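Long-range contacts in protein argonaute (Aquifex aeolicus, PDB 1YVU), which uses short single-stranded DNA guides to bind complementary RNA targets and cleave them, in a reaction that needs divalent metal ions: residues L6-R11 / R605-E610; E308-K313 / Y616-S621; R601-F606 / P640-K645. All coordinates share one frame; numbering follows the deposited sequence.

Interaction 1: residues L6-R11 / R605-E610; sequences LLNLYR and RFFSNE
Leu6 and Phe607 face each other as an antiparallel hydrogen-bonded pair, a short beta bridge that ties the first residues of the N-terminal domain to the RNase H-fold PIWI domain almost 600 residues later. Both backbone bonds of the pair are made: Leu6 N donates to Phe607 O at 2.8 Å, and Phe607 N returns to Leu6 O at 2.7 Å with a fairly straight N-H...O angle of 166°. Leu6 O also receives the CA-H of Phe606. Beside this bridge the side chains of Leu7 and Phe606 run next to each other in the same direction. Leu7 CG lies 3.9 Å from Phe606 CD2, while both Leu7 methyls approach CE2 of that ring; the leucine branch also covers the carbonyl of Arg605, Leu7 CG standing 3.4 Å from Arg605 O. The Phe607 side chain leaves the bridge with Leu6 on the other face, and its CE1-CZ end reaches the amide of Asn8. These two side chains cross at about a right angle, with amide and ring planes 63° apart. CG of Phe607 lies anti to its carbonyl carbon (chi1 -50°), and the ring extends past Leu6 O to Asn8. Further out, helix 280-299 of linker L2 covers this side, Leu284 touching Phe607 and Ile287 touching Asn8. On the opposite face Leu7 packs on Tyr618. The guanidinium of Arg605 turns from the strand pair to Asp158 in linker L1, where its NH1 forms a salt bridge with OD1.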
loop_
_atom_site.group_PDB
_atom_site.type_symbol
_atom_site.label_atom_id
_atom_site.label_comp_id
_atom_site.label_asym_id
_atom_site.label_seq_id
_atom_site.Cartn_x
_atom_site.Cartn_y
_atom_site.Cartn_z
ATOM N N LEU A 6 9.126 -21.006 1.999
ATOM C CA LEU A 6 8.621 -21.001 0.629
ATOM C C LEU A 6 7.927 -19.710 0.233
ATOM O O LEU A 6 7.414 -19.004 1.090
ATOM C CB LEU A 6 7.645 -22.158 0.415
ATOM C CG LEU A 6 8.054 -23.588 0.700
ATOM C CD1 LEU A 6 6.970 -24.499 0.157
ATOM C CD2 LEU A 6 9.326 -23.889 0.026
ATOM N N LEU A 7 7.935 -19.416 -1.076
ATOM C CA LEU A 7 7.299 -18.231 -1.655
ATOM C C LEU A 7 6.529 -18.565 -2.938
ATOM O O LEU A 7 6.929 -19.475 -3.689
ATOM C CB LEU A 7 8.321 -17.163 -2.045
ATOM C CG LEU A 7 9.187 -16.348 -1.087
ATOM C CD1 LEU A 7 10.607 -16.868 -1.165
ATOM C CD2 LEU A 7 9.198 -14.892 -1.437
ATOM N N ASN A 8 5.575 -17.666 -3.254
ATOM C CA ASN A 8 4.678 -17.648 -4.433
ATOM C C ASN A 8 5.439 -17.539 -5.733
ATOM O O ASN A 8 4.892 -16.999 -6.714
ATOM C CB ASN A 8 3.879 -16.338 -4.460
ATOM C CG ASN A 8 2.909 -16.207 -3.369
ATOM O OD1 ASN A 8 1.756 -16.600 -3.505
ATOM N ND2 ASN A 8 3.337 -15.584 -2.294
ATOM N N LEU A 9 6.722 -17.895 -5.728
ATOM C CA LEU A 9 7.563 -17.766 -6.922
ATOM C C LEU A 9 7.920 -19.083 -7.542
ATOM O O LEU A 9 8.366 -19.971 -6.852
ATOM C CB LEU A 9 8.827 -16.981 -6.587
ATOM C CG LEU A 9 8.604 -15.606 -5.947
ATOM C CD1 LEU A 9 9.816 -15.135 -5.214
ATOM C CD2 LEU A 9 8.178 -14.634 -6.982
ATOM N N TYR A 10 7.672 -19.220 -8.838
ATOM C CA TYR A 10 7.954 -20.454 -9.557
ATOM C C TYR A 10 8.656 -20.138 -10.867
ATOM O O TYR A 10 8.141 -19.319 -11.643
ATOM C CB TYR A 10 6.643 -21.144 -9.926
ATOM C CG TYR A 10 5.703 -21.397 -8.792
ATOM C CD1 TYR A 10 4.747 -20.423 -8.408
ATOM C CD2 TYR A 10 5.792 -22.586 -8.053
ATOM C CE1 TYR A 10 3.906 -20.638 -7.274
ATOM C CE2 TYR A 10 4.959 -22.822 -6.942
ATOM C CZ TYR A 10 4.027 -21.841 -6.545
ATOM O OH TYR A 10 3.292 -22.043 -5.399
ATOM N N ARG A 11 9.747 -20.869 -11.169
ATOM C CA ARG A 11 10.515 -20.684 -12.412
ATOM C C ARG A 11 9.614 -20.945 -13.576
ATOM O O ARG A 11 8.956 -21.961 -13.624
ATOM C CB ARG A 11 11.731 -21.605 -12.515
ATOM C CG ARG A 11 12.845 -21.195 -11.599
ATOM C CD ARG A 11 14.197 -21.844 -11.891
ATOM N NE ARG A 11 15.242 -21.232 -11.052
ATOM C CZ ARG A 11 16.407 -21.794 -10.722
ATOM N NH1 ARG A 11 16.721 -23.009 -11.161
ATOM N NH2 ARG A 11 17.254 -21.138 -9.927
ATOM N N ARG A 605 4.443 -13.637 -0.776
ATOM C CA ARG A 605 4.373 -14.023 0.624
ATOM C C ARG A 605 5.386 -15.099 1.011
ATOM O O ARG A 605 6.112 -15.583 0.146
ATOM C CB ARG A 605 2.932 -14.411 0.984
ATOM C CG ARG A 605 1.932 -13.218 0.984
ATOM C CD ARG A 605 0.698 -13.476 1.879
ATOM N NE ARG A 605 -0.549 -12.978 1.299
ATOM C CZ ARG A 605 -1.246 -13.606 0.348
ATOM N NH1 ARG A 605 -0.821 -14.774 -0.123
ATOM N NH2 ARG A 605 -2.337 -13.052 -0.171
ATOM N N PHE A 606 5.555 -15.303 2.322
ATOM C CA PHE A 606 6.452 -16.323 2.883
ATOM C C PHE A 606 5.576 -17.355 3.589
ATOM O O PHE A 606 4.719 -17.007 4.429
ATOM C CB PHE A 606 7.405 -15.758 3.925
ATOM C CG PHE A 606 8.542 -14.945 3.357
ATOM C CD1 PHE A 606 8.588 -13.562 3.565
ATOM C CD2 PHE A 606 9.632 -15.552 2.702
ATOM C CE1 PHE A 606 9.701 -12.792 3.131
ATOM C CE2 PHE A 606 10.759 -14.766 2.265
ATOM C CZ PHE A 606 10.780 -13.400 2.488
ATOM N N PHE A 607 5.780 -18.620 3.235
ATOM C CA PHE A 607 5.026 -19.720 3.813
ATOM C C PHE A 607 6.035 -20.626 4.496
ATOM O O PHE A 607 6.986 -21.087 3.864
ATOM C CB PHE A 607 4.261 -20.506 2.732
ATOM C CG PHE A 607 3.435 -19.644 1.797
ATOM C CD1 PHE A 607 3.886 -19.367 0.489
ATOM C CD2 PHE A 607 2.208 -19.094 2.219
ATOM C CE1 PHE A 607 3.110 -18.546 -0.399
ATOM C CE2 PHE A 607 1.418 -18.269 1.349
ATOM C CZ PHE A 607 1.862 -17.994 0.046
ATOM N N SER A 608 5.867 -20.780 5.808
ATOM C CA SER A 608 6.694 -21.625 6.667
ATOM C C SER A 608 6.114 -21.592 8.065
ATOM O O SER A 608 5.355 -20.675 8.407
ATOM C CB SER A 608 8.133 -21.151 6.719
ATOM O OG SER A 608 8.156 -19.759 6.895
ATOM N N ASN A 609 6.555 -22.552 8.880
ATOM C CA ASN A 609 6.095 -22.736 10.252
ATOM C C ASN A 609 7.032 -22.183 11.319
ATOM O O ASN A 609 6.766 -22.279 12.526
ATOM C CB ASN A 609 5.828 -24.221 10.463
ATOM C CG ASN A 609 4.855 -24.777 9.428
ATOM O OD1 ASN A 609 3.648 -24.539 9.508
ATOM N ND2 ASN A 609 5.387 -25.460 8.414
ATOM N N GLU A 610 8.059 -21.496 10.837
ATOM C CA GLU A 610 9.108 -20.867 11.621
ATOM C C GLU A 610 8.656 -19.849 12.690
ATOM O O GLU A 610 9.253 -19.788 13.775
ATOM C CB GLU A 610 10.074 -20.214 10.628
ATOM C CG GLU A 610 11.268 -19.476 11.207
ATOM C CD GLU A 610 12.274 -20.394 11.853
ATOM O OE1 GLU A 610 12.764 -21.326 11.163
ATOM O OE2 GLU A 610 12.555 -20.176 13.054
#

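Interaction 2: residues E308-K313 / Y616-S621; sequences EEERAK and YFYKLS
Lys313 and Phe617 make the main polar link here: Lys313 N donates to Phe617 O at 2.7 Å. Phe617 also bonds by its backbone to Gly314, and Ala312 to Ala5. The methyl of Ala312 comes up beside the acceptor, with CB 3.4 Å from Phe617 O. Lys313 CB rests over one face of the Phe617 ring in a CH-pi contact, 4.2 Å from the centroid and offset toward the rim. With Phe617 CG set between its backbone N and carbonyl carbon (chi1 73°), the ring lies beside Lys313. Linker L2 is joined in this way to strand 616-619 of the PIWI box, within the RNase H-fold PIWI domain; the strand's other neighbour is 624-627, to which Tyr618 is bonded through its backbone. A chi1 of -174° extends the Tyr618 ring toward 310-311, its edge turned to Arg311 O, which lies in the ring plane 3.3 Å from Tyr618 CD1. Its hydroxyl gives a weak hydrogen bond to Glu310 OE1 at 3.4 Å, the carboxylate standing steeply to the ring. Glu310 also has a long, weak ion pair with Arg11. Lys313 NZ and Lys619 NZ lie 5.4 Å apart, like charges whose proximity is probably eased by Glu149: its carboxylate forms a salt bridge with Lys313 and a long, weak pair with Lys619. Lys619 NZ also has long, weak pairs with Asp623 and Glu653.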
loop_
_atom_site.group_PDB
_atom_site.type_symbol
_atom_site.label_atom_id
_atom_site.label_comp_id
_atom_site.label_asym_id
_atom_site.label_seq_id
_atom_site.Cartn_x
_atom_site.Cartn_y
_atom_site.Cartn_z
ATOM N N GLU A 308 7.615 -26.487 -8.042
ATOM C CA GLU A 308 8.329 -26.137 -6.836
ATOM C C GLU A 308 8.553 -24.627 -6.590
ATOM O O GLU A 308 9.129 -23.906 -7.424
ATOM C CB GLU A 308 9.652 -26.910 -6.796
ATOM C CG GLU A 308 9.478 -28.420 -6.580
ATOM C CD GLU A 308 10.339 -28.970 -5.455
ATOM O OE1 GLU A 308 11.576 -29.068 -5.644
ATOM O OE2 GLU A 308 9.785 -29.300 -4.383
ATOM N N GLU A 309 8.129 -24.186 -5.398
ATOM C CA GLU A 309 8.244 -22.810 -4.921
ATOM C C GLU A 309 9.691 -22.439 -4.813
ATOM O O GLU A 309 10.531 -23.323 -4.726
ATOM C CB GLU A 309 7.642 -22.683 -3.524
ATOM C CG GLU A 309 6.116 -22.687 -3.430
ATOM C CD GLU A 309 5.445 -24.040 -3.673
ATOM O OE1 GLU A 309 6.090 -25.116 -3.531
ATOM O OE2 GLU A 309 4.234 -24.007 -3.998
ATOM N N GLU A 310 9.994 -21.145 -4.849
ATOM C CA GLU A 310 11.369 -20.719 -4.706
ATOM C C GLU A 310 11.555 -20.464 -3.224
ATOM O O GLU A 310 10.694 -19.868 -2.565
ATOM C CB GLU A 310 11.673 -19.473 -5.534
ATOM C CG GLU A 310 11.625 -19.672 -7.061
ATOM C CD GLU A 310 12.734 -20.576 -7.639
ATOM O OE1 GLU A 310 13.932 -20.185 -7.570
ATOM O OE2 GLU A 310 12.394 -21.659 -8.197
ATOM N N ARG A 311 12.612 -21.059 -2.681
ATOM C CA ARG A 311 12.932 -20.929 -1.270
ATOM C C ARG A 311 13.710 -19.664 -1.020
ATOM O O ARG A 311 14.456 -19.215 -1.892
ATOM C CB ARG A 311 13.734 -22.138 -0.801
ATOM C CG ARG A 311 12.873 -23.359 -0.521
ATOM C CD ARG A 311 13.111 -24.524 -1.485
ATOM N NE ARG A 311 11.855 -25.166 -1.889
ATOM C CZ ARG A 311 11.404 -26.340 -1.447
ATOM N NH1 ARG A 311 12.092 -27.056 -0.557
ATOM N NH2 ARG A 311 10.226 -26.783 -1.883
ATOM N N ALA A 312 13.518 -19.093 0.167
ATOM C CA ALA A 312 14.215 -17.870 0.590
ATOM C C ALA A 312 15.697 -18.125 0.753
ATOM O O ALA A 312 16.104 -19.271 0.936
ATOM C CB ALA A 312 13.654 -17.379 1.901
ATOM N N LYS A 313 16.506 -17.078 0.680
ATOM C CA LYS A 313 17.940 -17.258 0.848
ATOM C C LYS A 313 18.352 -17.482 2.307
ATOM O O LYS A 313 19.068 -18.439 2.591
ATOM C CB LYS A 313 18.704 -16.114 0.226
ATOM C CG LYS A 313 18.633 -16.107 -1.299
ATOM C CD LYS A 313 19.346 -14.888 -1.915
ATOM C CE LYS A 313 20.852 -14.837 -1.631
ATOM N NZ LYS A 313 21.446 -13.581 -2.171
ATOM N N TYR A 616 13.971 -12.623 7.023
ATOM C CA TYR A 616 13.908 -13.519 5.890
ATOM C C TYR A 616 13.847 -12.805 4.561
ATOM O O TYR A 616 13.127 -11.808 4.429
ATOM C CB TYR A 616 12.733 -14.454 6.042
ATOM C CG TYR A 616 13.029 -15.629 6.932
ATOM C CD1 TYR A 616 13.820 -15.497 8.118
ATOM C CD2 TYR A 616 12.521 -16.888 6.607
ATOM C CE1 TYR A 616 14.087 -16.616 8.962
ATOM C CE2 TYR A 616 12.773 -18.019 7.430
ATOM C CZ TYR A 616 13.554 -17.886 8.600
ATOM O OH TYR A 616 13.789 -19.036 9.337
ATOM N N PHE A 617 14.573 -13.348 3.573
ATOM C CA PHE A 617 14.652 -12.743 2.245
ATOM C C PHE A 617 14.831 -13.584 0.984
ATOM O O PHE A 617 15.429 -14.652 1.005
ATOM C CB PHE A 617 15.728 -11.644 2.255
ATOM C CG PHE A 617 17.173 -12.147 2.308
ATOM C CD1 PHE A 617 18.029 -11.950 1.207
ATOM C CD2 PHE A 617 17.699 -12.732 3.481
ATOM C CE1 PHE A 617 19.390 -12.320 1.257
ATOM C CE2 PHE A 617 19.068 -13.113 3.558
ATOM C CZ PHE A 617 19.918 -12.903 2.435
ATOM N N TYR A 618 14.342 -13.047 -0.127
ATOM C CA TYR A 618 14.501 -13.657 -1.447
ATOM C C TYR A 618 15.029 -12.460 -2.213
ATOM O O TYR A 618 14.480 -11.368 -2.083
ATOM C CB TYR A 618 13.173 -14.165 -2.077
ATOM C CG TYR A 618 13.408 -14.933 -3.382
ATOM C CD1 TYR A 618 13.659 -16.319 -3.361
ATOM C CD2 TYR A 618 13.569 -14.257 -4.614
ATOM C CE1 TYR A 618 14.090 -17.019 -4.520
ATOM C CE2 TYR A 618 14.011 -14.944 -5.786
ATOM C CZ TYR A 618 14.271 -16.326 -5.728
ATOM O OH TYR A 618 14.707 -16.995 -6.856
ATOM N N LYS A 619 16.082 -12.656 -3.001
ATOM C CA LYS A 619 16.651 -11.544 -3.757
ATOM C C LYS A 619 16.347 -11.617 -5.264
ATOM O O LYS A 619 16.381 -12.690 -5.875
ATOM C CB LYS A 619 18.156 -11.431 -3.468
ATOM C CG LYS A 619 18.820 -10.132 -3.924
ATOM C CD LYS A 619 20.289 -10.073 -3.485
ATOM C CE LYS A 619 20.945 -8.812 -4.015
ATOM N NZ LYS A 619 22.189 -8.996 -4.871
ATOM N N LEU A 620 15.951 -10.465 -5.816
ATOM C CA LEU A 620 15.627 -10.307 -7.233
ATOM C C LEU A 620 16.751 -9.614 -8.031
ATOM O O LEU A 620 17.848 -9.376 -7.500
ATOM C CB LEU A 620 14.293 -9.583 -7.397
ATOM C CG LEU A 620 13.138 -10.332 -6.739
ATOM C CD1 LEU A 620 11.920 -9.451 -6.595
ATOM C CD2 LEU A 620 12.839 -11.592 -7.545
ATOM N N SER A 621 16.467 -9.297 -9.296
ATOM C CA SER A 621 17.439 -8.710 -10.219
ATOM C C SER A 621 18.040 -7.345 -9.935
ATOM O O SER A 621 19.163 -7.267 -9.425
ATOM C CB SER A 621 16.908 -8.755 -11.657
ATOM O OG SER A 621 15.615 -8.175 -11.764
#

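Interaction 3: residues R601-F606 / P640-K645; sequences RNNPRF and PIKVRK
The Phe606 ring meets Pro640 obliquely, the two side chains sliding past each other in opposite directions, with Phe606 CD1 3.5 Å from Pro640 CG. The neighbouring ring atom, Phe606 CE1, lies nearer to Pro640 CB, so the CD1-CE1 side of the phenyl lies along the CG-CB bond of the proline. In the RNase H-fold PIWI domain this joins the loop that follows strand 592-599 to the residue leading into strand 641-645 in the PIWI box. Pro640 also presses against backbone: its CG is 3.4 Å from Pro604 O, and the same CG lies 3.8 Å from Arg605 CA. Pro640 thus nestles into the corner formed by the backbone at 604-605 and the Phe606 ring.

The second flat group, the Asn603 amide, divides its two ends between Pro640, just ahead of the strand, and Lys642 within it. ND2 donates to Pro640 O at 2.9 Å, arriving in the carbonyl plane on a lone pair; the bond is bent, with an N-H...O angle of 137°, and the oxygen sits 27° out of the amide plane. The same nitrogen is hydrogen-bonded to Ile599 O, so two carbonyls share it and probably limit the amide's rotation. Asn603 CG lies anti to its carbonyl carbon (chi1 -64°), carrying the amide toward the strand. Lys642, itself bonded through its backbone to Ile599, passes the other end of that amide obliquely: its CB lies 3.3 Å from Asn603 OD1.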
loop_
_atom_site.group_PDB
_atom_site.type_symbol
_atom_site.label_atom_id
_atom_site.label_comp_id
_atom_site.label_asym_id
_atom_site.label_seq_id
_atom_site.Cartn_x
_atom_site.Cartn_y
_atom_site.Cartn_z
ATOM N N ARG A 601 2.354 -3.307 -0.542
ATOM C CA ARG A 601 1.232 -3.994 -1.187
ATOM C C ARG A 601 1.581 -4.959 -2.353
ATOM O O ARG A 601 2.469 -4.684 -3.151
ATOM C CB ARG A 601 0.209 -2.946 -1.656
ATOM C CG ARG A 601 -1.027 -2.773 -0.752
ATOM C CD ARG A 601 -1.806 -1.479 -1.063
ATOM N NE ARG A 601 -1.117 -0.295 -0.530
ATOM C CZ ARG A 601 -1.557 0.966 -0.598
ATOM N NH1 ARG A 601 -2.707 1.263 -1.189
ATOM N NH2 ARG A 601 -0.845 1.941 -0.041
ATOM N N ASN A 602 0.866 -6.088 -2.400
ATOM C CA ASN A 602 0.929 -7.152 -3.420
ATOM C C ASN A 602 2.258 -7.881 -3.711
ATOM O O ASN A 602 2.562 -8.309 -4.846
ATOM C CB ASN A 602 0.252 -6.678 -4.718
ATOM C CG ASN A 602 -1.101 -6.018 -4.470
ATOM O OD1 ASN A 602 -1.879 -6.458 -3.626
ATOM N ND2 ASN A 602 -1.362 -4.933 -5.179
ATOM N N ASN A 603 2.981 -8.129 -2.630
ATOM C CA ASN A 603 4.278 -8.776 -2.671
ATOM C C ASN A 603 4.196 -10.293 -2.517
ATOM O O ASN A 603 3.128 -10.828 -2.185
ATOM C CB ASN A 603 5.129 -8.180 -1.545
ATOM C CG ASN A 603 5.408 -6.717 -1.750
ATOM O OD1 ASN A 603 5.746 -6.266 -2.852
ATOM N ND2 ASN A 603 5.252 -5.955 -0.680
ATOM N N PRO A 604 5.283 -11.018 -2.872
ATOM C CA PRO A 604 5.271 -12.477 -2.726
ATOM C C PRO A 604 5.364 -12.796 -1.242
ATOM O O PRO A 604 6.207 -12.234 -0.536
ATOM C CB PRO A 604 6.534 -12.895 -3.458
ATOM C CG PRO A 604 6.659 -11.884 -4.519
ATOM C CD PRO A 604 6.384 -10.621 -3.773
ATOM N N ARG A 605 4.443 -13.637 -0.776
ATOM C CA ARG A 605 4.373 -14.023 0.624
ATOM C C ARG A 605 5.386 -15.099 1.011
ATOM O O ARG A 605 6.112 -15.583 0.146
ATOM C CB ARG A 605 2.932 -14.411 0.984
ATOM C CG ARG A 605 1.932 -13.218 0.984
ATOM C CD ARG A 605 0.698 -13.476 1.879
ATOM N NE ARG A 605 -0.549 -12.978 1.299
ATOM C CZ ARG A 605 -1.246 -13.606 0.348
ATOM N NH1 ARG A 605 -0.821 -14.774 -0.123
ATOM N NH2 ARG A 605 -2.337 -13.052 -0.171
ATOM N N PHE A 606 5.555 -15.303 2.322
ATOM C CA PHE A 606 6.452 -16.323 2.883
ATOM C C PHE A 606 5.576 -17.355 3.589
ATOM O O PHE A 606 4.719 -17.007 4.429
ATOM C CB PHE A 606 7.405 -15.758 3.925
ATOM C CG PHE A 606 8.542 -14.945 3.357
ATOM C CD1 PHE A 606 8.588 -13.562 3.565
ATOM C CD2 PHE A 606 9.632 -15.552 2.702
ATOM C CE1 PHE A 606 9.701 -12.792 3.131
ATOM C CE2 PHE A 606 10.759 -14.766 2.265
ATOM C CZ PHE A 606 10.780 -13.400 2.488
ATOM N N PRO A 640 5.111 -9.369 3.486
ATOM C CA PRO A 640 6.532 -9.040 3.345
ATOM C C PRO A 640 6.635 -7.788 2.489
ATOM O O PRO A 640 5.804 -7.580 1.598
ATOM C CB PRO A 640 7.079 -10.236 2.559
ATOM C CG PRO A 640 6.073 -11.278 2.712
ATOM C CD PRO A 640 4.794 -10.547 2.658
ATOM N N ILE A 641 7.619 -6.939 2.754
ATOM C CA ILE A 641 7.779 -5.737 1.929
ATOM C C ILE A 641 8.805 -5.971 0.803
ATOM O O ILE A 641 9.594 -6.925 0.844
ATOM C CB ILE A 641 8.140 -4.468 2.767
ATOM C CG1 ILE A 641 9.606 -4.496 3.206
ATOM C CG2 ILE A 641 7.174 -4.331 3.963
ATOM C CD1 ILE A 641 10.133 -3.177 3.671
ATOM N N LYS A 642 8.732 -5.152 -0.240
ATOM C CA LYS A 642 9.674 -5.258 -1.343
ATOM C C LYS A 642 10.422 -3.956 -1.330
ATOM O O LYS A 642 9.826 -2.882 -1.418
ATOM C CB LYS A 642 8.977 -5.500 -2.683
ATOM C CG LYS A 642 9.869 -5.379 -3.911
ATOM C CD LYS A 642 9.130 -5.725 -5.191
ATOM C CE LYS A 642 9.633 -4.863 -6.340
ATOM N NZ LYS A 642 9.264 -5.423 -7.677
ATOM N N VAL A 643 11.726 -4.079 -1.089
ATOM C CA VAL A 643 12.673 -2.951 -1.025
ATOM C C VAL A 643 13.399 -2.932 -2.358
ATOM O O VAL A 643 13.879 -3.965 -2.795
ATOM C CB VAL A 643 13.740 -3.168 0.086
ATOM C CG1 VAL A 643 14.761 -2.036 0.079
ATOM C CG2 VAL A 643 13.085 -3.313 1.447
ATOM N N ARG A 644 13.463 -1.766 -2.993
ATOM C CA ARG A 644 14.142 -1.633 -4.265
ATOM C C ARG A 644 15.204 -0.546 -4.189
ATOM O O ARG A 644 14.948 0.532 -3.660
ATOM C CB ARG A 644 13.137 -1.333 -5.382
ATOM C CG ARG A 644 13.755 -1.331 -6.795
ATOM C CD ARG A 644 12.789 -0.857 -7.860
ATOM N NE ARG A 644 13.507 -0.357 -9.032
ATOM C CZ ARG A 644 12.960 0.332 -10.034
ATOM N NH1 ARG A 644 11.654 0.623 -10.040
ATOM N NH2 ARG A 644 13.734 0.752 -11.024
ATOM N N LYS A 645 16.419 -0.861 -4.635
ATOM C CA LYS A 645 17.496 0.122 -4.640
ATOM C C LYS A 645 17.405 0.710 -6.013
ATOM O O LYS A 645 17.790 0.082 -7.008
ATOM C CB LYS A 645 18.868 -0.510 -4.433
ATOM C CG LYS A 645 20.019 0.506 -4.426
ATOM C CD LYS A 645 21.360 -0.165 -4.171
ATOM C CE LYS A 645 22.133 -0.515 -5.409
ATOM N NZ LYS A 645 23.436 -1.174 -5.043
#

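How the interactions relate
Interactions 1 and 3 are buried, whereas interaction 2 is only partly so, with lysine and glutamate side chains toward the surface. Interactions 1 and 2 join parts far apart in sequence to the PIWI domain, the N-terminal domain in interaction 1 and linker L2 in interaction 2, and strands 6-7 and 310-315 are themselves neighbours. Interaction 3 stays within the PIWI domain. Chemistry follows place: paired backbone bonds in interaction 1, one backbone bond with charged side chains in interaction 2, proline packing and an asparagine amide in interaction 3. Phe606 connects all three, belonging to 1 and 3 while its ring touches Ala312 and Phe617; Tyr10 OH probably bonds Glu309 OE2 between 1 and 2.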